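Local structure of IL-4-inducing protein (Schistosoma mansoni, 4EL6) at residues 7-12 against 55-60; 14-19 against 75-80; 29-34 against 85-90; 38-43 against 68-73. The protein triggers interleukin-4 release from basophils without antigen, probably by binding IgE through its beta/gamma-crystallin fold. All coordinates share one frame; numbering follows the deposited sequence.

Contact 1. Residues 7-12 against 55-60; sequences YCLQLY and WYLFDN
W55 lays one face of its indole against L9. L9 CB stands over the six-membered ring, 3.7 Å from its centroid and only 8° off the ring normal. This is a CH-pi contact. A hydrogen bond holds the same ring at its edge: W55 NE1 donates to the backbone O of Y7 at 3.0 Å, with an N-H...O angle of 150°. The oxygen lies near the indole plane, and NE1 lies in the carbonyl plane. The backbone between these two points passes close to the ring, with L9 N 3.6 Å from W55 CZ2.

L9 also reaches beyond the indole. Its CG is anti to the backbone N (chi1 177°), which carries the two methyls across the ring toward strand 52-58. CD1 turns back to W55 CB at 4.1 Å. CD2 goes the other way and meets L57 CD2 at 3.7 Å. W55 and L57 are two residues apart on their strand and both point at 7-12.

The two strands belong to different sheets, so the contact spans the interior of the crystallin-type sandwich, close to the centre of the chain. V24, V42 and I90 also touch the indole. V40 packs on L9, and F79 on L57. R92 touches both Y7 and W55.

The one polar atom of the buried indole thus has a carbonyl partner, and everything else it offers 7-12 is apolar. The face contact limits the tilt of the ring. The edge bond fixes which way its nitrogen points.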
loop_
_atom_site.group_PDB
_atom_site.type_symbol
_atom_site.label_atom_id
_atom_site.label_comp_id
_atom_site.label_asym_id
_atom_site.label_seq_id
_atom_site.Cartn_x
_atom_site.Cartn_y
_atom_site.Cartn_z
ATOM N N TYR A 7 -0.818 -2.404 12.065
ATOM C CA TYR A 7 -1.551 -2.799 10.856
ATOM C C TYR A 7 -1.326 -1.891 9.629
ATOM O O TYR A 7 -1.525 -2.394 8.459
ATOM C CB TYR A 7 -3.031 -2.918 11.170
ATOM C CG TYR A 7 -3.537 -1.682 11.749
ATOM C CD1 TYR A 7 -3.883 -0.605 10.917
ATOM C CD2 TYR A 7 -3.581 -1.505 13.128
ATOM C CE1 TYR A 7 -4.330 0.593 11.447
ATOM C CE2 TYR A 7 -3.998 -0.295 13.683
ATOM C CZ TYR A 7 -4.377 0.758 12.831
ATOM O OH TYR A 7 -4.836 1.963 13.343
ATOM N N CYS A 8 -0.760 -0.705 9.939
ATOM C CA CYS A 8 -0.644 0.429 9.018
ATOM C C CYS A 8 0.198 0.083 7.828
ATOM O O CYS A 8 0.902 -0.918 7.818
ATOM C CB CYS A 8 -0.054 1.673 9.691
ATOM S SG CYS A 8 1.735 1.862 9.750
ATOM N N LEU A 9 0.104 0.936 6.834
ATOM C CA LEU A 9 0.902 0.851 5.661
ATOM C C LEU A 9 2.019 1.862 5.914
ATOM O O LEU A 9 1.744 3.056 6.344
ATOM C CB LEU A 9 0.045 1.284 4.442
ATOM C CG LEU A 9 0.776 1.322 3.104
ATOM C CD1 LEU A 9 1.139 -0.063 2.611
ATOM C CD2 LEU A 9 -0.080 2.044 2.070
ATOM N N GLN A 10 3.270 1.438 5.657
ATOM C CA GLN A 10 4.433 2.295 5.814
ATOM C C GLN A 10 5.036 2.723 4.499
ATOM O O GLN A 10 5.290 1.861 3.671
ATOM C CB GLN A 10 5.510 1.586 6.663
ATOM C CG GLN A 10 5.059 1.164 8.078
ATOM C CD GLN A 10 5.964 0.083 8.643
ATOM O OE1 GLN A 10 6.463 -0.757 7.909
ATOM N NE2 GLN A 10 6.152 0.082 9.958
ATOM N N LEU A 11 5.191 4.044 4.272
ATOM C CA LEU A 11 5.671 4.574 3.048
ATOM C C LEU A 11 6.951 5.357 3.354
ATOM O O LEU A 11 6.931 6.339 4.138
ATOM C CB LEU A 11 4.662 5.504 2.393
ATOM C CG LEU A 11 3.409 4.720 2.094
ATOM C CD1 LEU A 11 2.410 5.123 3.152
ATOM C CD2 LEU A 11 2.934 4.864 0.693
ATOM N N TYR A 12 8.043 4.889 2.804
ATOM C CA TYR A 12 9.372 5.469 3.091
ATOM C C TYR A 12 9.835 6.328 1.976
ATOM O O TYR A 12 9.622 5.984 0.812
ATOM C CB TYR A 12 10.418 4.331 3.273
ATOM C CG TYR A 12 10.136 3.471 4.451
ATOM C CD1 TYR A 12 9.294 2.372 4.335
ATOM C CD2 TYR A 12 10.684 3.755 5.710
ATOM C CE1 TYR A 12 9.033 1.541 5.410
ATOM C CE2 TYR A 12 10.403 2.917 6.788
ATOM C CZ TYR A 12 9.559 1.829 6.624
ATOM O OH TYR A 12 9.261 0.999 7.666
ATOM N N TRP A 55 -3.149 -4.490 1.736
ATOM C CA TRP A 55 -3.303 -3.133 1.236
ATOM C C TRP A 55 -3.211 -3.087 -0.273
ATOM O O TRP A 55 -2.354 -3.734 -0.857
ATOM C CB TRP A 55 -2.247 -2.237 1.833
ATOM C CG TRP A 55 -2.377 -1.985 3.312
ATOM C CD1 TRP A 55 -1.962 -2.801 4.375
ATOM C CD2 TRP A 55 -2.990 -0.839 3.907
ATOM N NE1 TRP A 55 -2.289 -2.204 5.600
ATOM C CE2 TRP A 55 -2.865 -1.000 5.365
ATOM C CE3 TRP A 55 -3.567 0.349 3.397
ATOM C CZ2 TRP A 55 -3.296 -0.009 6.217
ATOM C CZ3 TRP A 55 -3.981 1.327 4.311
ATOM C CH2 TRP A 55 -3.853 1.101 5.683
ATOM N N TYR A 56 -4.109 -2.351 -0.930
ATOM C CA TYR A 56 -4.010 -2.061 -2.354
ATOM C C TYR A 56 -3.653 -0.602 -2.595
ATOM O O TYR A 56 -4.243 0.350 -2.026
ATOM C CB TYR A 56 -5.346 -2.365 -3.022
ATOM C CG TYR A 56 -5.581 -3.833 -3.269
ATOM C CD1 TYR A 56 -4.738 -4.531 -4.121
ATOM C CD2 TYR A 56 -6.626 -4.514 -2.626
ATOM C CE1 TYR A 56 -4.957 -5.881 -4.366
ATOM C CE2 TYR A 56 -6.781 -5.873 -2.857
ATOM C CZ TYR A 56 -5.991 -6.487 -3.773
ATOM O OH TYR A 56 -6.188 -7.841 -4.005
ATOM N N LEU A 57 -2.665 -0.406 -3.454
ATOM C CA LEU A 57 -2.247 0.922 -3.924
ATOM C C LEU A 57 -2.620 1.077 -5.381
ATOM O O LEU A 57 -2.472 0.120 -6.150
ATOM C CB LEU A 57 -0.732 1.075 -3.866
ATOM C CG LEU A 57 -0.031 0.550 -2.659
ATOM C CD1 LEU A 57 1.468 0.763 -2.667
ATOM C CD2 LEU A 57 -0.572 1.137 -1.464
ATOM N N PHE A 58 -3.147 2.236 -5.764
ATOM C CA PHE A 58 -3.667 2.494 -7.051
ATOM C C PHE A 58 -3.046 3.726 -7.676
ATOM O O PHE A 58 -2.749 4.703 -6.950
ATOM C CB PHE A 58 -5.181 2.813 -6.917
ATOM C CG PHE A 58 -5.980 1.668 -6.409
ATOM C CD1 PHE A 58 -6.137 1.484 -5.036
ATOM C CD2 PHE A 58 -6.637 0.775 -7.297
ATOM C CE1 PHE A 58 -6.932 0.467 -4.558
ATOM C CE2 PHE A 58 -7.389 -0.272 -6.806
ATOM C CZ PHE A 58 -7.499 -0.458 -5.446
ATOM N N ASP A 59 -2.867 3.751 -9.021
ATOM C CA ASP A 59 -2.279 4.940 -9.645
ATOM C C ASP A 59 -3.326 5.937 -10.132
ATOM O O ASP A 59 -2.942 6.937 -10.734
ATOM C CB ASP A 59 -1.264 4.603 -10.748
ATOM C CG ASP A 59 -1.923 4.339 -12.129
ATOM O OD1 ASP A 59 -3.122 3.984 -12.221
ATOM O OD2 ASP A 59 -1.189 4.508 -13.154
ATOM N N ASN A 60 -4.619 5.718 -9.799
ATOM C CA ASN A 60 -5.618 6.754 -10.035
ATOM C C ASN A 60 -6.479 6.842 -8.844
ATOM O O ASN A 60 -6.321 6.083 -7.891
ATOM C CB ASN A 60 -6.380 6.418 -11.280
ATOM C CG ASN A 60 -7.086 7.600 -11.874
ATOM O OD1 ASN A 60 -7.065 8.725 -11.386
ATOM N ND2 ASN A 60 -7.677 7.341 -13.020
#

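Contact 2. Residues 14-19 against 75-80; sequences ETYERG and CIDDFT
D77, E17 and T15 carry this surface contact, in which the loop of the beta hairpin formed by strands 9-12 and 21-24 meets the end of strand 75-76 and the loop after it. D77 has the most buried area. Its backbone O accepts a nearly straight bond from Y16 N at 2.9 Å, with an N-H...O angle of 178°. The Y16 ring crosses the D77 side chain at about a right angle, with CE1 3.6 Å from D77 CB.

E17 is bent at chi2 (81°), which folds its carboxylate back toward D77. E17 OE1 and D77 OD1 are 2.5 Å apart, and the two carboxylate planes differ by 59°. The pair may share a proton, though this is doubtful. E17 OE1 also sits 3.4 Å from C75 CB, beside the disulfide to C41.

T15 lies alongside D78, pointing the same way, and its CG2 is 3.5 Å from D78 OD1. R18 grips T15 side-on with two nitrogens. Its NE bonds to T15 O at 2.9 Å, and its NH2 to T15 OG1 at 3.0 Å. D78 is held as well: T80 OG1 donates to D78 OD1 at 2.7 Å, on the syn side of the carboxylate.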
loop_
_atom_site.group_PDB
_atom_site.type_symbol
_atom_site.label_atom_id
_atom_site.label_comp_id
_atom_site.label_asym_id
_atom_site.label_seq_id
_atom_site.Cartn_x
_atom_site.Cartn_y
_atom_site.Cartn_z
ATOM N N GLU A 14 12.926 6.801 0.965
ATOM C CA GLU A 14 14.039 6.232 0.238
ATOM C C GLU A 14 13.825 4.749 0.005
ATOM O O GLU A 14 12.968 4.111 0.629
ATOM C CB GLU A 14 15.330 6.434 1.016
ATOM C CG GLU A 14 15.834 7.882 0.992
ATOM C CD GLU A 14 16.885 8.057 2.051
ATOM O OE1 GLU A 14 17.918 7.369 1.919
ATOM O OE2 GLU A 14 16.643 8.819 3.028
ATOM N N THR A 15 14.587 4.189 -0.901
ATOM C CA THR A 15 14.516 2.765 -1.121
ATOM C C THR A 15 15.082 2.016 0.073
ATOM O O THR A 15 15.749 2.577 0.914
ATOM C CB THR A 15 15.301 2.323 -2.400
ATOM O OG1 THR A 15 16.620 2.720 -2.204
ATOM C CG2 THR A 15 14.783 2.905 -3.711
ATOM N N TYR A 16 14.753 0.734 0.142
ATOM C CA TYR A 16 15.122 -0.174 1.224
ATOM C C TYR A 16 14.807 0.356 2.630
ATOM O O TYR A 16 15.606 0.279 3.571
ATOM C CB TYR A 16 16.576 -0.567 1.082
ATOM C CG TYR A 16 16.850 -1.339 -0.191
ATOM C CD1 TYR A 16 16.687 -2.711 -0.214
ATOM C CD2 TYR A 16 17.297 -0.696 -1.296
ATOM C CE1 TYR A 16 16.925 -3.439 -1.366
ATOM C CE2 TYR A 16 17.523 -1.388 -2.447
ATOM C CZ TYR A 16 17.362 -2.754 -2.458
ATOM O OH TYR A 16 17.646 -3.418 -3.658
ATOM N N GLU A 17 13.627 0.967 2.746
ATOM C CA GLU A 17 13.064 1.318 4.060
ATOM C C GLU A 17 13.940 2.308 4.847
ATOM O O GLU A 17 14.030 2.214 6.072
ATOM C CB GLU A 17 12.714 0.041 4.838
ATOM C CG GLU A 17 11.763 -0.900 4.100
ATOM C CD GLU A 17 12.390 -1.811 3.044
ATOM O OE1 GLU A 17 11.734 -2.062 1.989
ATOM O OE2 GLU A 17 13.546 -2.281 3.224
ATOM N N ARG A 18 14.535 3.249 4.127
ATOM C CA ARG A 18 15.367 4.296 4.740
ATOM C C ARG A 18 14.640 5.633 4.652
ATOM O O ARG A 18 13.777 5.855 3.807
ATOM C CB ARG A 18 16.693 4.394 3.986
ATOM C CG ARG A 18 17.531 3.163 4.256
ATOM C CD ARG A 18 18.690 2.987 3.359
ATOM N NE ARG A 18 18.401 2.919 1.956
ATOM C CZ ARG A 18 19.272 2.815 0.969
ATOM N NH1 ARG A 18 20.576 2.782 1.225
ATOM N NH2 ARG A 18 18.848 2.781 -0.262
ATOM N N GLY A 19 15.017 6.519 5.580
ATOM C CA GLY A 19 14.608 7.875 5.522
ATOM C C GLY A 19 13.304 8.064 6.202
ATOM O O GLY A 19 12.856 7.201 6.965
ATOM N N CYS A 75 7.518 -6.059 2.095
ATOM C CA CYS A 75 8.037 -4.761 1.642
ATOM C C CYS A 75 8.272 -4.750 0.125
ATOM O O CYS A 75 8.652 -5.822 -0.487
ATOM C CB CYS A 75 9.372 -4.438 2.301
ATOM S SG CYS A 75 9.230 -4.141 4.068
ATOM N N ILE A 76 7.935 -3.640 -0.522
ATOM C CA ILE A 76 8.488 -3.366 -1.822
ATOM C C ILE A 76 9.723 -2.485 -1.659
ATOM O O ILE A 76 9.629 -1.326 -1.308
ATOM C CB ILE A 76 7.440 -2.747 -2.764
ATOM C CG1 ILE A 76 6.260 -3.701 -2.888
ATOM C CG2 ILE A 76 8.131 -2.444 -4.094
ATOM C CD1 ILE A 76 5.101 -3.087 -3.574
ATOM N N ASP A 77 10.918 -3.087 -1.813
ATOM C CA ASP A 77 12.117 -2.371 -1.465
ATOM C C ASP A 77 12.461 -1.212 -2.401
ATOM O O ASP A 77 13.178 -0.289 -2.014
ATOM C CB ASP A 77 13.295 -3.372 -1.483
ATOM C CG ASP A 77 13.276 -4.352 -0.330
ATOM O OD1 ASP A 77 12.729 -4.047 0.774
ATOM O OD2 ASP A 77 13.910 -5.426 -0.541
ATOM N N ASP A 78 12.049 -1.325 -3.643
ATOM C CA ASP A 78 12.250 -0.192 -4.589
ATOM C C ASP A 78 10.969 0.056 -5.372
ATOM O O ASP A 78 10.676 -0.530 -6.436
ATOM C CB ASP A 78 13.438 -0.365 -5.544
ATOM C CG ASP A 78 13.655 0.852 -6.389
ATOM O OD1 ASP A 78 12.788 1.789 -6.383
ATOM O OD2 ASP A 78 14.778 0.955 -6.946
ATOM N N PHE A 79 10.155 0.919 -4.768
ATOM C CA PHE A 79 8.820 1.151 -5.288
ATOM C C PHE A 79 8.876 1.928 -6.624
ATOM O O PHE A 79 7.994 1.829 -7.422
ATOM C CB PHE A 79 8.020 1.946 -4.303
ATOM C CG PHE A 79 6.546 2.019 -4.654
ATOM C CD1 PHE A 79 5.748 0.947 -4.384
ATOM C CD2 PHE A 79 5.986 3.137 -5.279
ATOM C CE1 PHE A 79 4.395 0.962 -4.719
ATOM C CE2 PHE A 79 4.627 3.165 -5.581
ATOM C CZ PHE A 79 3.857 2.072 -5.355
ATOM N N THR A 80 9.976 2.621 -6.847
ATOM C CA THR A 80 10.184 3.370 -8.075
ATOM C C THR A 80 10.247 2.444 -9.257
ATOM O O THR A 80 10.036 2.900 -10.374
ATOM C CB THR A 80 11.402 4.360 -8.022
ATOM O OG1 THR A 80 12.617 3.659 -8.307
ATOM C CG2 THR A 80 11.517 5.058 -6.653
#

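Contact 3. Residues 29-34 against 85-90; sequences GSLSPP and KGISSI
A classic beta bulge opens strand 89-95: S88 and S89 both face F58 of strand 52-58, and the loop 29-34 packs against this bulge and the residues leading into it. S88 O is the main point of attachment. It accepts a hydrogen bond from L31 N at 2.9 Å, with an N-H...O angle of 137°. The donor stands 40° above the carbonyl plane, not on a lone pair. S30 CA comes to the same oxygen at 3.2 Å as a CA-H...O contact.

L31 is the loop's main apolar side chain here. With CG anti to the carbonyl carbon (chi1 -54°), its CD1 comes to lie between I87 and I90. CD1 meets I90 CD1 at 3.7 Å and lies 4.2 Å from I87 CG2. Beyond L31 the chain turns through a cis peptide before P33 and brings P34 back to the bulge. P34 CA is 3.3 Å from I87 O, and P34 CG is 3.6 Å from S88 OG. That hydroxyl meets the loop through proline carbons, while making a weak bond to D59 O.

At the other end of the loop, G29 O lies 3.4 Å from S89 CB. The hydroxyl of S89 looks elsewhere: it bonds to N60 O and to Y63 N. I87 sends its end into the core, where it touches L11, L57 and F79.

L31 thus adds apolar contact with the buried I87 and I90, and P34 covers I87 O and S88. The polar hold is between backbones, at a single carbonyl: S88 O takes both the L31 N-H bond and the S30 CA-H contact.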
loop_
_atom_site.group_PDB
_atom_site.type_symbol
_atom_site.label_atom_id
_atom_site.label_comp_id
_atom_site.label_asym_id
_atom_site.label_seq_id
_atom_site.Cartn_x
_atom_site.Cartn_y
_atom_site.Cartn_z
ATOM N N GLY A 29 -9.273 7.869 -0.595
ATOM C CA GLY A 29 -9.644 7.870 -1.956
ATOM C C GLY A 29 -8.958 8.795 -2.985
ATOM O O GLY A 29 -9.091 8.600 -4.227
ATOM N N SER A 30 -8.190 9.760 -2.511
ATOM C CA SER A 30 -7.402 10.602 -3.386
ATOM C C SER A 30 -6.236 11.237 -2.643
ATOM O O SER A 30 -6.418 11.760 -1.523
ATOM C CB SER A 30 -8.225 11.657 -4.113
ATOM O OG SER A 30 -8.951 12.477 -3.189
ATOM N N LEU A 31 -5.067 11.180 -3.278
ATOM C CA LEU A 31 -3.845 11.777 -2.803
ATOM C C LEU A 31 -3.344 12.594 -3.970
ATOM O O LEU A 31 -3.066 12.062 -5.061
ATOM C CB LEU A 31 -2.827 10.713 -2.395
ATOM C CG LEU A 31 -3.269 9.657 -1.381
ATOM C CD1 LEU A 31 -2.249 8.500 -1.317
ATOM C CD2 LEU A 31 -3.367 10.294 -0.014
ATOM N N SER A 32 -3.231 13.881 -3.757
ATOM C CA SER A 32 -2.835 14.790 -4.784
ATOM C C SER A 32 -1.841 15.824 -4.195
ATOM O O SER A 32 -2.118 16.446 -3.161
ATOM C CB SER A 32 -4.058 15.507 -5.342
ATOM O OG SER A 32 -3.610 16.472 -6.290
ATOM N N PRO A 33 -0.711 16.018 -4.849
ATOM C CA PRO A 33 -0.280 15.200 -5.979
ATOM C C PRO A 33 -0.023 13.747 -5.532
ATOM O O PRO A 33 0.079 13.419 -4.358
ATOM C CB PRO A 33 1.069 15.823 -6.359
ATOM C CG PRO A 33 1.575 16.309 -5.065
ATOM C CD PRO A 33 0.392 16.817 -4.301
ATOM N N PRO A 34 0.174 12.873 -6.525
ATOM C CA PRO A 34 0.381 11.462 -6.095
ATOM C C PRO A 34 1.630 11.261 -5.189
ATOM O O PRO A 34 2.618 11.954 -5.380
ATOM C CB PRO A 34 0.516 10.689 -7.421
ATOM C CG PRO A 34 -0.198 11.613 -8.433
ATOM C CD PRO A 34 0.068 13.030 -7.980
ATOM N N LYS A 85 4.971 4.598 -10.133
ATOM C CA LYS A 85 5.692 5.390 -9.134
ATOM C C LYS A 85 4.820 6.188 -8.188
ATOM O O LYS A 85 5.215 6.431 -7.019
ATOM C CB LYS A 85 6.659 6.314 -9.807
ATOM C CG LYS A 85 7.733 5.614 -10.597
ATOM C CD LYS A 85 8.644 6.552 -11.300
ATOM C CE LYS A 85 9.903 5.776 -11.803
ATOM N NZ LYS A 85 10.709 6.812 -12.512
ATOM N N GLY A 86 3.655 6.615 -8.672
ATOM C CA GLY A 86 2.865 7.571 -7.933
ATOM C C GLY A 86 1.549 7.012 -7.527
ATOM O O GLY A 86 0.752 6.472 -8.349
ATOM N N ILE A 87 1.291 7.059 -6.213
ATOM C CA ILE A 87 0.074 6.463 -5.620
ATOM C C ILE A 87 -0.983 7.565 -5.488
ATOM O O ILE A 87 -0.723 8.632 -4.853
ATOM C CB ILE A 87 0.364 5.921 -4.245
ATOM C CG1 ILE A 87 1.516 4.895 -4.296
ATOM C CG2 ILE A 87 -0.911 5.249 -3.659
ATOM C CD1 ILE A 87 2.158 4.672 -2.946
ATOM N N SER A 88 -2.141 7.323 -6.092
ATOM C CA SER A 88 -3.275 8.257 -6.076
ATOM C C SER A 88 -4.386 7.859 -5.131
ATOM O O SER A 88 -5.191 8.717 -4.799
ATOM C CB SER A 88 -3.839 8.543 -7.470
ATOM O OG SER A 88 -2.934 9.336 -8.188
ATOM N N SER A 89 -4.488 6.585 -4.766
ATOM C CA SER A 89 -5.461 6.152 -3.721
ATOM C C SER A 89 -4.959 4.874 -3.104
ATOM O O SER A 89 -4.164 4.093 -3.692
ATOM C CB SER A 89 -6.887 6.051 -4.232
ATOM O OG SER A 89 -7.084 5.107 -5.309
ATOM N N ILE A 90 -5.462 4.570 -1.937
ATOM C CA ILE A 90 -4.977 3.452 -1.192
ATOM C C ILE A 90 -6.184 2.822 -0.522
ATOM O O ILE A 90 -6.946 3.554 0.164
ATOM C CB ILE A 90 -3.978 3.892 -0.065
ATOM C CG1 ILE A 90 -2.684 4.562 -0.659
ATOM C CG2 ILE A 90 -3.683 2.694 0.832
ATOM C CD1 ILE A 90 -1.822 5.234 0.377
#

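Contact 4. Residues 38-43 against 68-73; sequences GSVCVP and TGLGHG
The chains draw together toward V42 and P43, where the touching parts run 45° apart and V42 CA comes within 5.1 Å of H72 CA. There G73 N is shared between two carbonyls. G73 N makes a weak hydrogen bond to V42 O at 2.8 Å. G73 N makes a second weak one to P43 O at 3.1 Å. P43 O also lies 3.3 Å from H72 CB.

V42 loses more surface to this contact than any other residue. CG1 is anti to the backbone N (chi1 -178°), and the two methyls part, one toward H72 and one toward L70. CG1 touches H72 CA at 3.7 Å. CG2 meets L70 CB at 3.8 Å. The stem is close too, with V42 CB 3.4 Å from G71 O. L70 extends its CD2 to V40 CG1 at 3.8 Å, and these two side chains cross at about a right angle.

W55 and P53 touch V42 from strand 52-58, and I76 touches L70. H72 ND1 bonds to V45 N, beyond the segment.

The contact thus joins an inner strand of one sheet to an outermost strand of the other. Valines and a leucine form an apolar seam on the core side. At G73 one N-H divides between two acceptors, and both bonds are bent and weak.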
loop_
_atom_site.group_PDB
_atom_site.type_symbol
_atom_site.label_atom_id
_atom_site.label_comp_id
_atom_site.label_asym_id
_atom_site.label_seq_id
_atom_site.Cartn_x
_atom_site.Cartn_y
_atom_site.Cartn_z
ATOM N N GLY A 38 9.901 5.757 -2.007
ATOM C CA GLY A 38 10.987 4.870 -2.422
ATOM C C GLY A 38 10.708 3.435 -2.111
ATOM O O GLY A 38 11.234 2.567 -2.780
ATOM N N SER A 39 10.047 3.158 -0.995
ATOM C CA SER A 39 9.709 1.830 -0.575
ATOM C C SER A 39 8.445 1.826 0.290
ATOM O O SER A 39 8.102 2.811 0.843
ATOM C CB SER A 39 10.898 1.126 0.145
ATOM O OG SER A 39 11.437 1.933 1.140
ATOM N N VAL A 40 7.788 0.675 0.390
ATOM C CA VAL A 40 6.518 0.538 1.071
ATOM C C VAL A 40 6.512 -0.815 1.748
ATOM O O VAL A 40 6.919 -1.803 1.157
ATOM C CB VAL A 40 5.370 0.583 0.061
ATOM C CG1 VAL A 40 4.060 0.356 0.715
ATOM C CG2 VAL A 40 5.419 1.880 -0.744
ATOM N N CYS A 41 6.010 -0.862 2.985
ATOM C CA CYS A 41 5.888 -2.107 3.713
ATOM C C CYS A 41 4.544 -2.172 4.444
ATOM O O CYS A 41 3.954 -1.170 4.805
ATOM C CB CYS A 41 6.903 -2.154 4.819
ATOM S SG CYS A 41 8.634 -2.145 4.253
ATOM N N VAL A 42 4.184 -3.393 4.801
ATOM C CA VAL A 42 3.117 -3.704 5.730
ATOM C C VAL A 42 3.709 -4.593 6.820
ATOM O O VAL A 42 4.354 -5.589 6.514
ATOM C CB VAL A 42 1.970 -4.466 5.062
ATOM C CG1 VAL A 42 0.876 -4.709 6.087
ATOM C CG2 VAL A 42 1.454 -3.739 3.825
ATOM N N PRO A 43 3.523 -4.205 8.060
ATOM C CA PRO A 43 4.103 -5.005 9.164
ATOM C C PRO A 43 3.577 -6.440 9.214
ATOM O O PRO A 43 2.456 -6.754 8.767
ATOM C CB PRO A 43 3.730 -4.209 10.417
ATOM C CG PRO A 43 3.421 -2.855 9.970
ATOM C CD PRO A 43 2.949 -2.933 8.533
ATOM N N THR A 68 -1.286 -2.310 -7.116
ATOM C CA THR A 68 -0.193 -3.027 -6.513
ATOM C C THR A 68 -0.670 -3.360 -5.116
ATOM O O THR A 68 -0.969 -2.454 -4.300
ATOM C CB THR A 68 1.024 -2.135 -6.498
ATOM O OG1 THR A 68 1.504 -1.988 -7.838
ATOM C CG2 THR A 68 2.176 -2.709 -5.605
ATOM N N GLY A 69 -0.682 -4.662 -4.765
ATOM C CA GLY A 69 -1.157 -5.119 -3.505
ATOM C C GLY A 69 -0.006 -5.650 -2.659
ATOM O O GLY A 69 0.996 -6.097 -3.200
ATOM N N LEU A 70 -0.144 -5.504 -1.342
ATOM C CA LEU A 70 0.877 -5.920 -0.368
ATOM C C LEU A 70 0.168 -6.533 0.800
ATOM O O LEU A 70 -0.747 -5.932 1.417
ATOM C CB LEU A 70 1.722 -4.767 0.221
ATOM C CG LEU A 70 2.536 -3.872 -0.678
ATOM C CD1 LEU A 70 1.793 -2.679 -1.225
ATOM C CD2 LEU A 70 3.710 -3.433 0.222
ATOM N N GLY A 71 0.564 -7.754 1.075
ATOM C CA GLY A 71 0.145 -8.436 2.306
ATOM C C GLY A 71 1.020 -8.166 3.536
ATOM O O GLY A 71 2.058 -7.505 3.490
ATOM N N HIS A 72 0.590 -8.681 4.695
ATOM C CA HIS A 72 1.319 -8.421 5.877
ATOM C C HIS A 72 2.692 -9.065 5.770
ATOM O O HIS A 72 2.876 -10.199 5.234
ATOM C CB HIS A 72 0.625 -8.950 7.141
ATOM C CG HIS A 72 0.706 -10.437 7.310
ATOM N ND1 HIS A 72 1.447 -11.027 8.314
ATOM C CD2 HIS A 72 0.142 -11.487 6.563
ATOM C CE1 HIS A 72 1.353 -12.366 8.190
ATOM N NE2 HIS A 72 0.571 -12.656 7.126
ATOM N N GLY A 73 3.630 -8.302 6.301
ATOM C CA GLY A 73 5.052 -8.665 6.302
ATOM C C GLY A 73 5.765 -8.415 4.971
ATOM O O GLY A 73 6.959 -8.649 4.900
#

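In the fold
Contacts 1 and 4 bridge the two sheets of the crystallin-type sandwich and lie close together, with centres about 7 Å apart. Strands 9-12 and 39-41 are neighbours in one sheet, and 52-58 and 67-71 in the other. Centre to centre, contact 2, at the surface, lies about 13 Å from contact 1, and contact 3 about 9 Å from it. Contacts 2 and 3 are about 17 Å apart between centres. The C41-C75 disulfide ties contact 4 to contact 2, and F79 packs on both L57 and I87. Along the chain, contacts 1, 2 and 3 interleave, while contact 4 falls within the spans of 2 and 3. Contacts 1 and 4 thus help form the interior, while contacts 2 and 3 tie loops to it.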